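Local coordinates for DUF917 domain-containing protein (Chromobacterium violaceum, PDB 2O3I) that is of unknown function but carries the two domains of the S-Me-THD-like (DUF917) family and forms an assembly of two chains, at residues A159-L164 and G201-L206; R192-L195 and Q199-Q202; G282-E287 and C293-Q298; E300-W305 and A314-A319. The protein carries 2 engineered substitutions. One frame throughout, in Å; residues are numbered along the deposited sequence.

Contact 2 falls within the chain span that contact 1 closes; contacts 3 and then 4 follow in series. The four form two pairs. Contacts 1 and 2, with centres about 8 Å apart, share Gly201 and Gln202 and lie where helix 183-194 runs into strand 203-211 of the mixed sheet; both reach the second subunit. Contacts 3 and 4, with centres about 10 Å apart, are hairpins of the antiparallel sheet, joined by the pairing of 292-297 with 301-306; neither touches the other chain. The centres of contacts 1 and 4 are about 31 Å apart, on opposite sides of the chain's centre. One pair thus belongs to the mixed sheet near the subunit interface, the other to the antiparallel sheet.

Contact 1: residues A159-L164 and G201-L206; sequences AGESGL and GQFGGL
Ala159 and Gly205 face each other as an antiparallel hydrogen-bonded pair, their CA atoms 4.9 Å apart. Two backbone bonds join them: Ala159 N to Gly205 O at 2.9 Å, and Gly205 N to Ala159 O, also 2.9 Å, the latter in the carbonyl plane. Beyond this pair the chains part, because 159-164 turns away and closes on itself through Gly160 N to Leu164 O at 2.7 Å. The backbones also come close one residue earlier on the other strand, where Ala159 O lies 3.4 Å from Gly204 CA.

The side chains meet where the loop leaves the strand. Glu161 and Phe203 cross at about a right angle, and the aliphatic part of the glutamate does the closest touching, CG lying 3.7 Å from Phe203 CZ. A bend at chi2 (-66°) folds the carboxylate back along the ring, so that OE2 comes 3.8 Å from Phe203 CE2 with the carboxylate and ring planes 28° apart. The acid end is held from elsewhere: OE2 takes hydrogen bonds from Gly82 N and from the hydroxyl of Tyr67. Phe203 also packs on Ala73 and Ile74 of helix 71-74, while Ala159 lies against Glu85 and Ala86 of helix 81-96. This is the end of an antiparallel strand pair inside the mixed sheet, with strand 203-211 running between strands 61-69 and 156-159 and the 160-164 turn leading to strand 165-171, outermost in this chain.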
loop_
_atom_site.group_PDB
_atom_site.type_symbol
_atom_site.label_atom_id
_atom_site.label_comp_id
_atom_site.label_asym_id
_atom_site.label_seq_id
_atom_site.Cartn_x
_atom_site.Cartn_y
_atom_site.Cartn_z
ATOM N N ALA A 159 1.360 7.973 9.582
ATOM C CA ALA A 159 1.883 9.328 9.493
ATOM C C ALA A 159 3.398 9.437 9.580
ATOM O O ALA A 159 4.055 8.636 10.245
ATOM C CB ALA A 159 1.238 10.184 10.568
ATOM N N GLY A 160 3.933 10.443 8.889
ATOM C CA GLY A 160 5.365 10.705 8.883
ATOM C C GLY A 160 5.719 11.704 9.972
ATOM O O GLY A 160 4.848 12.145 10.724
ATOM N N GLU A 161 6.992 12.077 10.057
ATOM C CA GLU A 161 7.449 13.014 11.079
ATOM C C GLU A 161 7.343 14.483 10.670
ATOM O O GLU A 161 7.424 15.376 11.520
ATOM C CB GLU A 161 8.899 12.691 11.460
ATOM C CG GLU A 161 9.089 11.296 12.061
ATOM C CD GLU A 161 8.402 11.142 13.414
ATOM O OE1 GLU A 161 8.759 11.897 14.351
ATOM O OE2 GLU A 161 7.512 10.270 13.542
ATOM N N SER A 162 7.153 14.732 9.377
ATOM C CA SER A 162 7.055 16.100 8.869
ATOM C C SER A 162 5.617 16.603 8.760
ATOM O O SER A 162 5.299 17.714 9.199
ATOM C CB SER A 162 7.738 16.197 7.503
ATOM O OG SER A 162 7.180 15.265 6.590
ATOM N N GLY A 163 4.748 15.789 8.175
ATOM C CA GLY A 163 3.362 16.183 8.015
ATOM C C GLY A 163 2.650 15.247 7.064
ATOM O O GLY A 163 1.457 15.387 6.810
ATOM N N LEU A 164 3.396 14.288 6.532
ATOM C CA LEU A 164 2.840 13.304 5.616
ATOM C C LEU A 164 1.869 12.380 6.369
ATOM O O LEU A 164 2.202 11.843 7.424
ATOM C CB LEU A 164 3.993 12.514 4.979
ATOM C CG LEU A 164 3.825 11.270 4.096
ATOM C CD1 LEU A 164 3.679 10.063 4.974
ATOM C CD2 LEU A 164 2.653 11.420 3.151
ATOM N N GLY A 201 10.303 6.527 5.247
ATOM C CA GLY A 201 11.626 6.237 5.762
ATOM C C GLY A 201 11.678 4.963 6.581
ATOM O O GLY A 201 12.376 4.894 7.594
ATOM N N GLN A 202 10.922 3.960 6.139
ATOM C CA GLN A 202 10.857 2.650 6.787
ATOM C C GLN A 202 10.103 2.569 8.122
ATOM O O GLN A 202 10.119 1.522 8.775
ATOM C CB GLN A 202 12.270 2.085 6.965
ATOM C CG GLN A 202 13.094 2.033 5.673
ATOM C CD GLN A 202 12.417 1.238 4.564
ATOM O OE1 GLN A 202 12.251 0.017 4.666
ATOM N NE2 GLN A 202 12.020 1.929 3.501
ATOM N N PHE A 203 9.448 3.655 8.530
ATOM C CA PHE A 203 8.681 3.656 9.780
ATOM C C PHE A 203 7.630 4.758 9.779
ATOM O O PHE A 203 7.632 5.635 8.909
ATOM C CB PHE A 203 9.591 3.840 11.003
ATOM C CG PHE A 203 9.952 5.279 11.289
ATOM C CD1 PHE A 203 10.827 5.976 10.458
ATOM C CD2 PHE A 203 9.400 5.941 12.381
ATOM C CE1 PHE A 203 11.142 7.313 10.712
ATOM C CE2 PHE A 203 9.708 7.276 12.642
ATOM C CZ PHE A 203 10.580 7.964 11.806
ATOM N N GLY A 204 6.734 4.713 10.759
ATOM C CA GLY A 204 5.700 5.726 10.842
ATOM C C GLY A 204 4.691 5.508 11.953
ATOM O O GLY A 204 4.598 4.420 12.522
ATOM N N GLY A 205 3.937 6.558 12.265
ATOM C CA GLY A 205 2.928 6.448 13.291
ATOM C C GLY A 205 1.705 5.743 12.744
ATOM O O GLY A 205 1.374 5.866 11.554
ATOM N N LEU A 206 1.031 4.989 13.605
ATOM C CA LEU A 206 -0.176 4.279 13.201
ATOM C C LEU A 206 -1.325 4.567 14.152
ATOM O O LEU A 206 -1.143 4.644 15.368
ATOM C CB LEU A 206 0.075 2.768 13.159
ATOM C CG LEU A 206 -1.150 1.849 13.074
ATOM C CD1 LEU A 206 -1.872 2.046 11.744
ATOM C CD2 LEU A 206 -0.698 0.404 13.233
#

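Contact 2: residues R192-L195 and Q199-Q202; sequences RPIL and QFGQ
Phe200 turns back against Leu195 and Ile194 in the short connection between helix 183-194 and strand 203-211, beside the mixed sheet. Its CB comes 3.3 Å from Leu195 O, and its ring then lies against Ile194 and Leu195. Leu195 CD2 sits over one face in a CH-pi contact, 3.7 Å from the ring centroid and displaced toward the rim. At the CE1 atom of the ring, Ile194 and Phe200 lie side by side and point the same way, with Ile194 CG2 3.6 Å from Phe200 CE1; CG2 is the branch anti to the backbone N, whereas CG1 leads away. Leu158 of strand 156-159 touches all three side chains, and Met190 of the second subunit packs on Ile194 and Phe200, which places this cluster at the subunit interface.

Gly201 follows with phi +90°, swinging the chain round to bring the next amide back toward Leu195 O. Gln202 also has a positive phi, 73°, and its side chain bends at chi2, with NE2 making a weak hydrogen bond to Thr196 O. Its backbone closes the turn: Gln202 N lies 2.9 Å from Leu195 O in a weak, bent hydrogen bond, 125° at the hydrogen.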
loop_
_atom_site.group_PDB
_atom_site.type_symbol
_atom_site.label_atom_id
_atom_site.label_comp_id
_atom_site.label_asym_id
_atom_site.label_seq_id
_atom_site.Cartn_x
_atom_site.Cartn_y
_atom_site.Cartn_z
ATOM N N ARG A 192 2.459 -2.180 6.073
ATOM C CA ARG A 192 3.912 -2.265 6.128
ATOM C C ARG A 192 4.654 -1.852 4.853
ATOM O O ARG A 192 5.674 -1.172 4.923
ATOM C CB ARG A 192 4.333 -3.673 6.572
ATOM C CG ARG A 192 3.890 -4.013 8.001
ATOM C CD ARG A 192 4.426 -5.364 8.470
ATOM N NE ARG A 192 3.922 -5.750 9.789
ATOM C CZ ARG A 192 4.256 -5.162 10.935
ATOM N NH1 ARG A 192 5.109 -4.145 10.948
ATOM N NH2 ARG A 192 3.729 -5.588 12.075
ATOM N N PRO A 193 4.163 -2.255 3.672
ATOM C CA PRO A 193 4.877 -1.854 2.453
ATOM C C PRO A 193 4.838 -0.345 2.216
ATOM O O PRO A 193 5.794 0.241 1.708
ATOM C CB PRO A 193 4.153 -2.636 1.359
ATOM C CG PRO A 193 3.711 -3.874 2.079
ATOM C CD PRO A 193 3.180 -3.311 3.375
ATOM N N ILE A 194 3.722 0.275 2.586
ATOM C CA ILE A 194 3.549 1.712 2.425
ATOM C C ILE A 194 4.623 2.462 3.207
ATOM O O ILE A 194 5.083 3.522 2.788
ATOM C CB ILE A 194 2.143 2.143 2.903
ATOM C CG1 ILE A 194 1.088 1.581 1.946
ATOM C CG2 ILE A 194 2.049 3.659 2.987
ATOM C CD1 ILE A 194 -0.327 1.772 2.396
ATOM N N LEU A 195 5.029 1.902 4.340
ATOM C CA LEU A 195 6.054 2.529 5.165
ATOM C C LEU A 195 7.445 2.447 4.528
ATOM O O LEU A 195 8.358 3.165 4.937
ATOM C CB LEU A 195 6.081 1.889 6.560
ATOM C CG LEU A 195 4.861 2.126 7.459
ATOM C CD1 LEU A 195 5.022 1.361 8.765
ATOM C CD2 LEU A 195 4.709 3.614 7.727
ATOM N N GLN A 199 8.949 8.569 1.370
ATOM C CA GLN A 199 8.351 9.618 2.183
ATOM C C GLN A 199 8.258 9.261 3.666
ATOM O O GLN A 199 8.267 10.145 4.525
ATOM C CB GLN A 199 6.965 9.958 1.643
ATOM C CG GLN A 199 7.000 10.438 0.208
ATOM C CD GLN A 199 7.868 11.666 0.033
ATOM O OE1 GLN A 199 8.528 11.830 -0.993
ATOM N NE2 GLN A 199 7.866 12.542 1.032
ATOM N N PHE A 200 8.165 7.970 3.965
ATOM C CA PHE A 200 8.081 7.520 5.352
ATOM C C PHE A 200 9.457 7.262 5.963
ATOM O O PHE A 200 9.743 7.709 7.072
ATOM C CB PHE A 200 7.240 6.243 5.461
ATOM C CG PHE A 200 5.771 6.493 5.584
ATOM C CD1 PHE A 200 4.928 6.320 4.492
ATOM C CD2 PHE A 200 5.226 6.910 6.798
ATOM C CE1 PHE A 200 3.561 6.557 4.605
ATOM C CE2 PHE A 200 3.860 7.150 6.921
ATOM C CZ PHE A 200 3.025 6.974 5.824
ATOM N N GLY A 201 10.303 6.527 5.247
ATOM C CA GLY A 201 11.626 6.237 5.762
ATOM C C GLY A 201 11.678 4.963 6.581
ATOM O O GLY A 201 12.376 4.894 7.594
ATOM N N GLN A 202 10.922 3.960 6.139
ATOM C CA GLN A 202 10.857 2.650 6.787
ATOM C C GLN A 202 10.103 2.569 8.122
ATOM O O GLN A 202 10.119 1.522 8.775
ATOM C CB GLN A 202 12.270 2.085 6.965
ATOM C CG GLN A 202 13.094 2.033 5.673
ATOM C CD GLN A 202 12.417 1.238 4.564
ATOM O OE1 GLN A 202 12.251 0.017 4.666
ATOM N NE2 GLN A 202 12.020 1.929 3.501
#

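Contact 3: residues G282-E287 and C293-Q298; sequences GKVVLE and CTVLYQ
The Tyr297 ring presents one face to Gly282 CA, which lies 4.2 Å from the ring centroid in a CH-pi contact. The torsion behind this is chi1 at 69°, which sets CG between the backbone N and the carbonyl carbon and carries the ring back across to the neighbouring strand. The Val284 and Tyr297 side chains cross at about a right angle, Val284 CG1 lying 3.9 Å from Tyr297 CE1. The other methyl of Val284, CG2, comes 3.6 Å from Val295 CB; these two valines stand side by side, pointing the same way. Further along this face the side chains of Leu286 and Cys293 meet less closely, and Phe263 packs on both. Tyr322 of strand 319-324 covers Val284 and Val295.

Lys283, Val285, Thr294 and Leu296 project from the other face. Lys283 CB lies 3.8 Å from Thr294 CG2 and just as far from Leu296 CD2, so its aliphatic root bridges two residues of the partner strand while the extended chain carries NZ away from them.

Between the two faces, paired backbone bonds link Val284 with Val295 and Leu286 with Cys293. The straightest bond is Tyr297 N to Gly282 O, 3.0 Å and 172° at the hydrogen. The strand axes run 4.8 Å apart at 166°. Together this is a regular antiparallel beta hairpin, whose strands continue the sheet to 266-268 on one flank and to 301-306 on the other.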
loop_
_atom_site.group_PDB
_atom_site.type_symbol
_atom_site.label_atom_id
_atom_site.label_comp_id
_atom_site.label_asym_id
_atom_site.label_seq_id
_atom_site.Cartn_x
_atom_site.Cartn_y
_atom_site.Cartn_z
ATOM N N GLY A 282 16.427 -16.032 13.084
ATOM C CA GLY A 282 16.238 -15.226 14.280
ATOM C C GLY A 282 16.185 -16.064 15.544
ATOM O O GLY A 282 15.121 -16.566 15.921
ATOM N N LYS A 283 17.329 -16.216 16.208
ATOM C CA LYS A 283 17.380 -17.014 17.430
ATOM C C LYS A 283 18.495 -16.617 18.379
ATOM O O LYS A 283 19.494 -16.032 17.967
ATOM C CB LYS A 283 17.546 -18.493 17.080
ATOM C CG LYS A 283 18.786 -18.798 16.245
ATOM C CD LYS A 283 18.735 -20.219 15.699
ATOM C CE LYS A 283 19.840 -20.486 14.683
ATOM N NZ LYS A 283 19.693 -21.850 14.072
ATOM N N VAL A 284 18.300 -16.928 19.657
ATOM C CA VAL A 284 19.297 -16.663 20.684
ATOM C C VAL A 284 19.518 -18.011 21.356
ATOM O O VAL A 284 18.564 -18.756 21.600
ATOM C CB VAL A 284 18.822 -15.614 21.732
ATOM C CG1 VAL A 284 18.458 -14.306 21.039
ATOM C CG2 VAL A 284 17.653 -16.146 22.521
ATOM N N VAL A 285 20.778 -18.333 21.630
ATOM C CA VAL A 285 21.119 -19.605 22.244
ATOM C C VAL A 285 21.738 -19.422 23.620
ATOM O O VAL A 285 22.487 -18.480 23.858
ATOM C CB VAL A 285 22.103 -20.389 21.342
ATOM C CG1 VAL A 285 22.322 -21.799 21.892
ATOM C CG2 VAL A 285 21.567 -20.434 19.913
ATOM N N LEU A 286 21.402 -20.331 24.526
ATOM C CA LEU A 286 21.922 -20.310 25.885
ATOM C C LEU A 286 22.441 -21.704 26.200
ATOM O O LEU A 286 21.776 -22.700 25.910
ATOM C CB LEU A 286 20.824 -19.946 26.888
ATOM C CG LEU A 286 20.167 -18.566 26.815
ATOM C CD1 LEU A 286 19.236 -18.486 25.614
ATOM C CD2 LEU A 286 19.394 -18.319 28.099
ATOM N N GLU A 287 23.630 -21.778 26.789
ATOM C CA GLU A 287 24.214 -23.063 27.143
ATOM C C GLU A 287 24.426 -23.195 28.646
ATOM O O GLU A 287 24.854 -22.255 29.315
ATOM C CB GLU A 287 25.536 -23.264 26.394
ATOM C CG GLU A 287 25.357 -23.465 24.893
ATOM C CD GLU A 287 26.634 -23.917 24.199
ATOM O OE1 GLU A 287 27.605 -23.130 24.153
ATOM O OE2 GLU A 287 26.666 -25.065 23.702
ATOM N N CYS A 293 19.605 -24.314 24.904
ATOM C CA CYS A 293 18.250 -23.806 24.795
ATOM C C CYS A 293 18.242 -22.774 23.683
ATOM O O CYS A 293 19.091 -21.881 23.643
ATOM C CB CYS A 293 17.800 -23.145 26.099
ATOM S SG CYS A 293 16.173 -22.345 25.972
ATOM N N THR A 294 17.284 -22.901 22.778
ATOM C CA THR A 294 17.179 -21.968 21.674
ATOM C C THR A 294 15.811 -21.302 21.691
ATOM O O THR A 294 14.779 -21.971 21.709
ATOM C CB THR A 294 17.378 -22.684 20.330
ATOM O OG1 THR A 294 18.567 -23.485 20.395
ATOM C CG2 THR A 294 17.511 -21.672 19.202
ATOM N N VAL A 295 15.812 -19.977 21.711
ATOM C CA VAL A 295 14.571 -19.223 21.704
ATOM C C VAL A 295 14.415 -18.636 20.300
ATOM O O VAL A 295 15.250 -17.852 19.852
ATOM C CB VAL A 295 14.605 -18.095 22.761
ATOM C CG1 VAL A 295 13.317 -17.280 22.710
ATOM C CG2 VAL A 295 14.791 -18.694 24.144
ATOM N N LEU A 296 13.359 -19.040 19.601
ATOM C CA LEU A 296 13.121 -18.556 18.247
ATOM C C LEU A 296 12.237 -17.319 18.270
ATOM O O LEU A 296 11.242 -17.267 19.001
ATOM C CB LEU A 296 12.460 -19.648 17.406
ATOM C CG LEU A 296 13.146 -21.017 17.373
ATOM C CD1 LEU A 296 12.340 -21.948 16.473
ATOM C CD2 LEU A 296 14.580 -20.888 16.872
ATOM N N TYR A 297 12.589 -16.325 17.460
ATOM C CA TYR A 297 11.811 -15.095 17.427
ATOM C C TYR A 297 11.735 -14.435 16.059
ATOM O O TYR A 297 12.631 -14.585 15.233
ATOM C CB TYR A 297 12.400 -14.082 18.412
ATOM C CG TYR A 297 13.762 -13.543 18.010
ATOM C CD1 TYR A 297 14.937 -14.229 18.335
ATOM C CD2 TYR A 297 13.875 -12.348 17.296
ATOM C CE1 TYR A 297 16.194 -13.734 17.958
ATOM C CE2 TYR A 297 15.121 -11.846 16.913
ATOM C CZ TYR A 297 16.275 -12.544 17.246
ATOM O OH TYR A 297 17.499 -12.057 16.855
ATOM N N GLN A 298 10.643 -13.715 15.824
ATOM C CA GLN A 298 10.469 -12.953 14.594
ATOM C C GLN A 298 11.013 -11.624 15.120
ATOM O O GLN A 298 12.047 -11.123 14.673
ATOM C CB GLN A 298 8.998 -12.841 14.245
#

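Contact 4: residues E300-W305 and A314-A319; sequences ESLLAW and ATAPDA
Leu302 and Ala316 are joined by a hydrogen bond from Ala316 N to Leu302 O at 3.1 Å, and Leu302 CD2 touches Ala316 CB at 4.0 Å. The same carbonyl oxygen also receives a CA-H...O contact from Thr315 CA at 3.5 Å. Further along, Ala304 N makes a weak bond to Ala314 O at 3.3 Å. Leu303 stands opposite Thr315 as a non-hydrogen-bonded pair, their side chains on one face of the sheet.

The hairpin formed by strands 301-306 and 314-315 is distorted on its far side by a classic beta bulge, where Leu302 and Leu303 both face Leu296 of strand 292-297. With psi at -27°, Leu302 departs from the extended conformation at the bulge.

Where the strands separate, a water bridges them, donating to Ser301 O at 2.6 Å and to Asp318 O at 2.8 Å. A cis peptide bond before Pro317 turns the chain here. The Asp318 carboxylate is held by Tyr386 OH and Ala360 N at OD1 and by Val389 N at OD2. Over the Leu303 and Thr315 face lies helix 367-379, whose Leu377 touches both residues and Leu302 as well; Phe373 of that helix packs on Ala316.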
loop_
_atom_site.group_PDB
_atom_site.type_symbol
_atom_site.label_atom_id
_atom_site.label_comp_id
_atom_site.label_asym_id
_atom_site.label_seq_id
_atom_site.Cartn_x
_atom_site.Cartn_y
_atom_site.Cartn_z
ATOM N N GLU A 300 9.229 -10.874 18.434
ATOM C CA GLU A 300 8.818 -11.443 19.700
ATOM C C GLU A 300 9.337 -12.868 19.769
ATOM O O GLU A 300 9.502 -13.526 18.745
ATOM C CB GLU A 300 7.289 -11.479 19.799
ATOM C CG GLU A 300 6.590 -10.133 19.967
ATOM C CD GLU A 300 6.750 -9.198 18.780
ATOM O OE1 GLU A 300 6.556 -9.640 17.626
ATOM O OE2 GLU A 300 7.055 -8.006 19.009
ATOM N N SER A 301 9.602 -13.345 20.977
ATOM C CA SER A 301 10.045 -14.714 21.144
ATOM C C SER A 301 8.771 -15.553 21.060
ATOM O O SER A 301 7.768 -15.226 21.689
ATOM C CB SER A 301 10.728 -14.884 22.499
ATOM O OG SER A 301 11.920 -14.122 22.535
ATOM N N LEU A 302 8.814 -16.629 20.282
ATOM C CA LEU A 302 7.643 -17.471 20.087
ATOM C C LEU A 302 7.802 -18.923 20.541
ATOM O O LEU A 302 6.822 -19.583 20.886
ATOM C CB LEU A 302 7.248 -17.426 18.609
ATOM C CG LEU A 302 6.926 -16.019 18.095
ATOM C CD1 LEU A 302 6.915 -16.010 16.576
ATOM C CD2 LEU A 302 5.581 -15.562 18.655
ATOM N N LEU A 303 9.032 -19.421 20.528
ATOM C CA LEU A 303 9.301 -20.784 20.954
ATOM C C LEU A 303 10.631 -20.899 21.688
ATOM O O LEU A 303 11.548 -20.104 21.471
ATOM C CB LEU A 303 9.335 -21.733 19.758
ATOM C CG LEU A 303 8.136 -21.828 18.818
ATOM C CD1 LEU A 303 8.217 -20.736 17.761
ATOM C CD2 LEU A 303 8.148 -23.198 18.155
ATOM N N ALA A 304 10.716 -21.900 22.557
ATOM C CA ALA A 304 11.924 -22.185 23.317
ATOM C C ALA A 304 12.172 -23.686 23.175
ATOM O O ALA A 304 11.321 -24.504 23.535
ATOM C CB ALA A 304 11.736 -21.808 24.787
ATOM N N TRP A 305 13.335 -24.039 22.637
ATOM C CA TRP A 305 13.685 -25.437 22.421
ATOM C C TRP A 305 14.882 -25.924 23.218
ATOM O O TRP A 305 15.920 -25.265 23.267
ATOM C CB TRP A 305 13.993 -25.703 20.943
ATOM C CG TRP A 305 12.809 -25.817 20.028
ATOM C CD1 TRP A 305 12.277 -24.835 19.237
ATOM C CD2 TRP A 305 12.038 -26.998 19.776
ATOM N NE1 TRP A 305 11.223 -25.334 18.506
ATOM C CE2 TRP A 305 11.055 -26.660 18.818
ATOM C CE3 TRP A 305 12.083 -28.312 20.265
ATOM C CZ2 TRP A 305 10.124 -27.589 18.340
ATOM C CZ3 TRP A 305 11.158 -29.235 19.789
ATOM C CH2 TRP A 305 10.192 -28.868 18.836
ATOM N N ALA A 314 8.323 -24.200 25.681
ATOM C CA ALA A 314 7.190 -23.289 25.759
ATOM C C ALA A 314 6.841 -22.783 24.373
ATOM O O ALA A 314 7.658 -22.826 23.455
ATOM C CB ALA A 314 7.506 -22.110 26.682
ATOM N N THR A 315 5.622 -22.285 24.234
ATOM C CA THR A 315 5.149 -21.790 22.958
ATOM C C THR A 315 4.142 -20.679 23.196
ATOM O O THR A 315 3.454 -20.671 24.216
ATOM C CB THR A 315 4.472 -22.936 22.176
ATOM O OG1 THR A 315 5.459 -23.908 21.817
ATOM C CG2 THR A 315 3.796 -22.426 20.935
ATOM N N ALA A 316 4.080 -19.734 22.265
ATOM C CA ALA A 316 3.122 -18.643 22.357
ATOM C C ALA A 316 1.767 -19.336 22.275
ATOM O O ALA A 316 1.670 -20.430 21.721
ATOM C CB ALA A 316 3.299 -17.684 21.186
ATOM N N PRO A 317 0.698 -18.706 22.782
ATOM C CA PRO A 317 0.586 -17.394 23.429
ATOM C C PRO A 317 1.395 -17.151 24.699
ATOM O O PRO A 317 1.557 -16.010 25.112
ATOM C CB PRO A 317 -0.916 -17.261 23.669
ATOM C CG PRO A 317 -1.331 -18.678 23.932
ATOM C CD PRO A 317 -0.595 -19.417 22.830
ATOM N N ASP A 318 1.895 -18.205 25.330
ATOM C CA ASP A 318 2.689 -18.005 26.536
ATOM C C ASP A 318 3.880 -17.110 26.218
ATOM O O ASP A 318 4.545 -17.280 25.193
ATOM C CB ASP A 318 3.201 -19.335 27.107
ATOM C CG ASP A 318 2.096 -20.192 27.695
ATOM O OD1 ASP A 318 1.022 -19.649 28.035
ATOM O OD2 ASP A 318 2.314 -21.412 27.838
ATOM N N ALA A 319 4.142 -16.152 27.099
ATOM C CA ALA A 319 5.262 -15.247 26.906
ATOM C C ALA A 319 6.564 -15.948 27.281
ATOM O O ALA A 319 6.591 -16.817 28.153
ATOM C CB ALA A 319 5.082 -13.997 27.756
HETATM O O HOH W 1 5.750 -16.437 22.853
#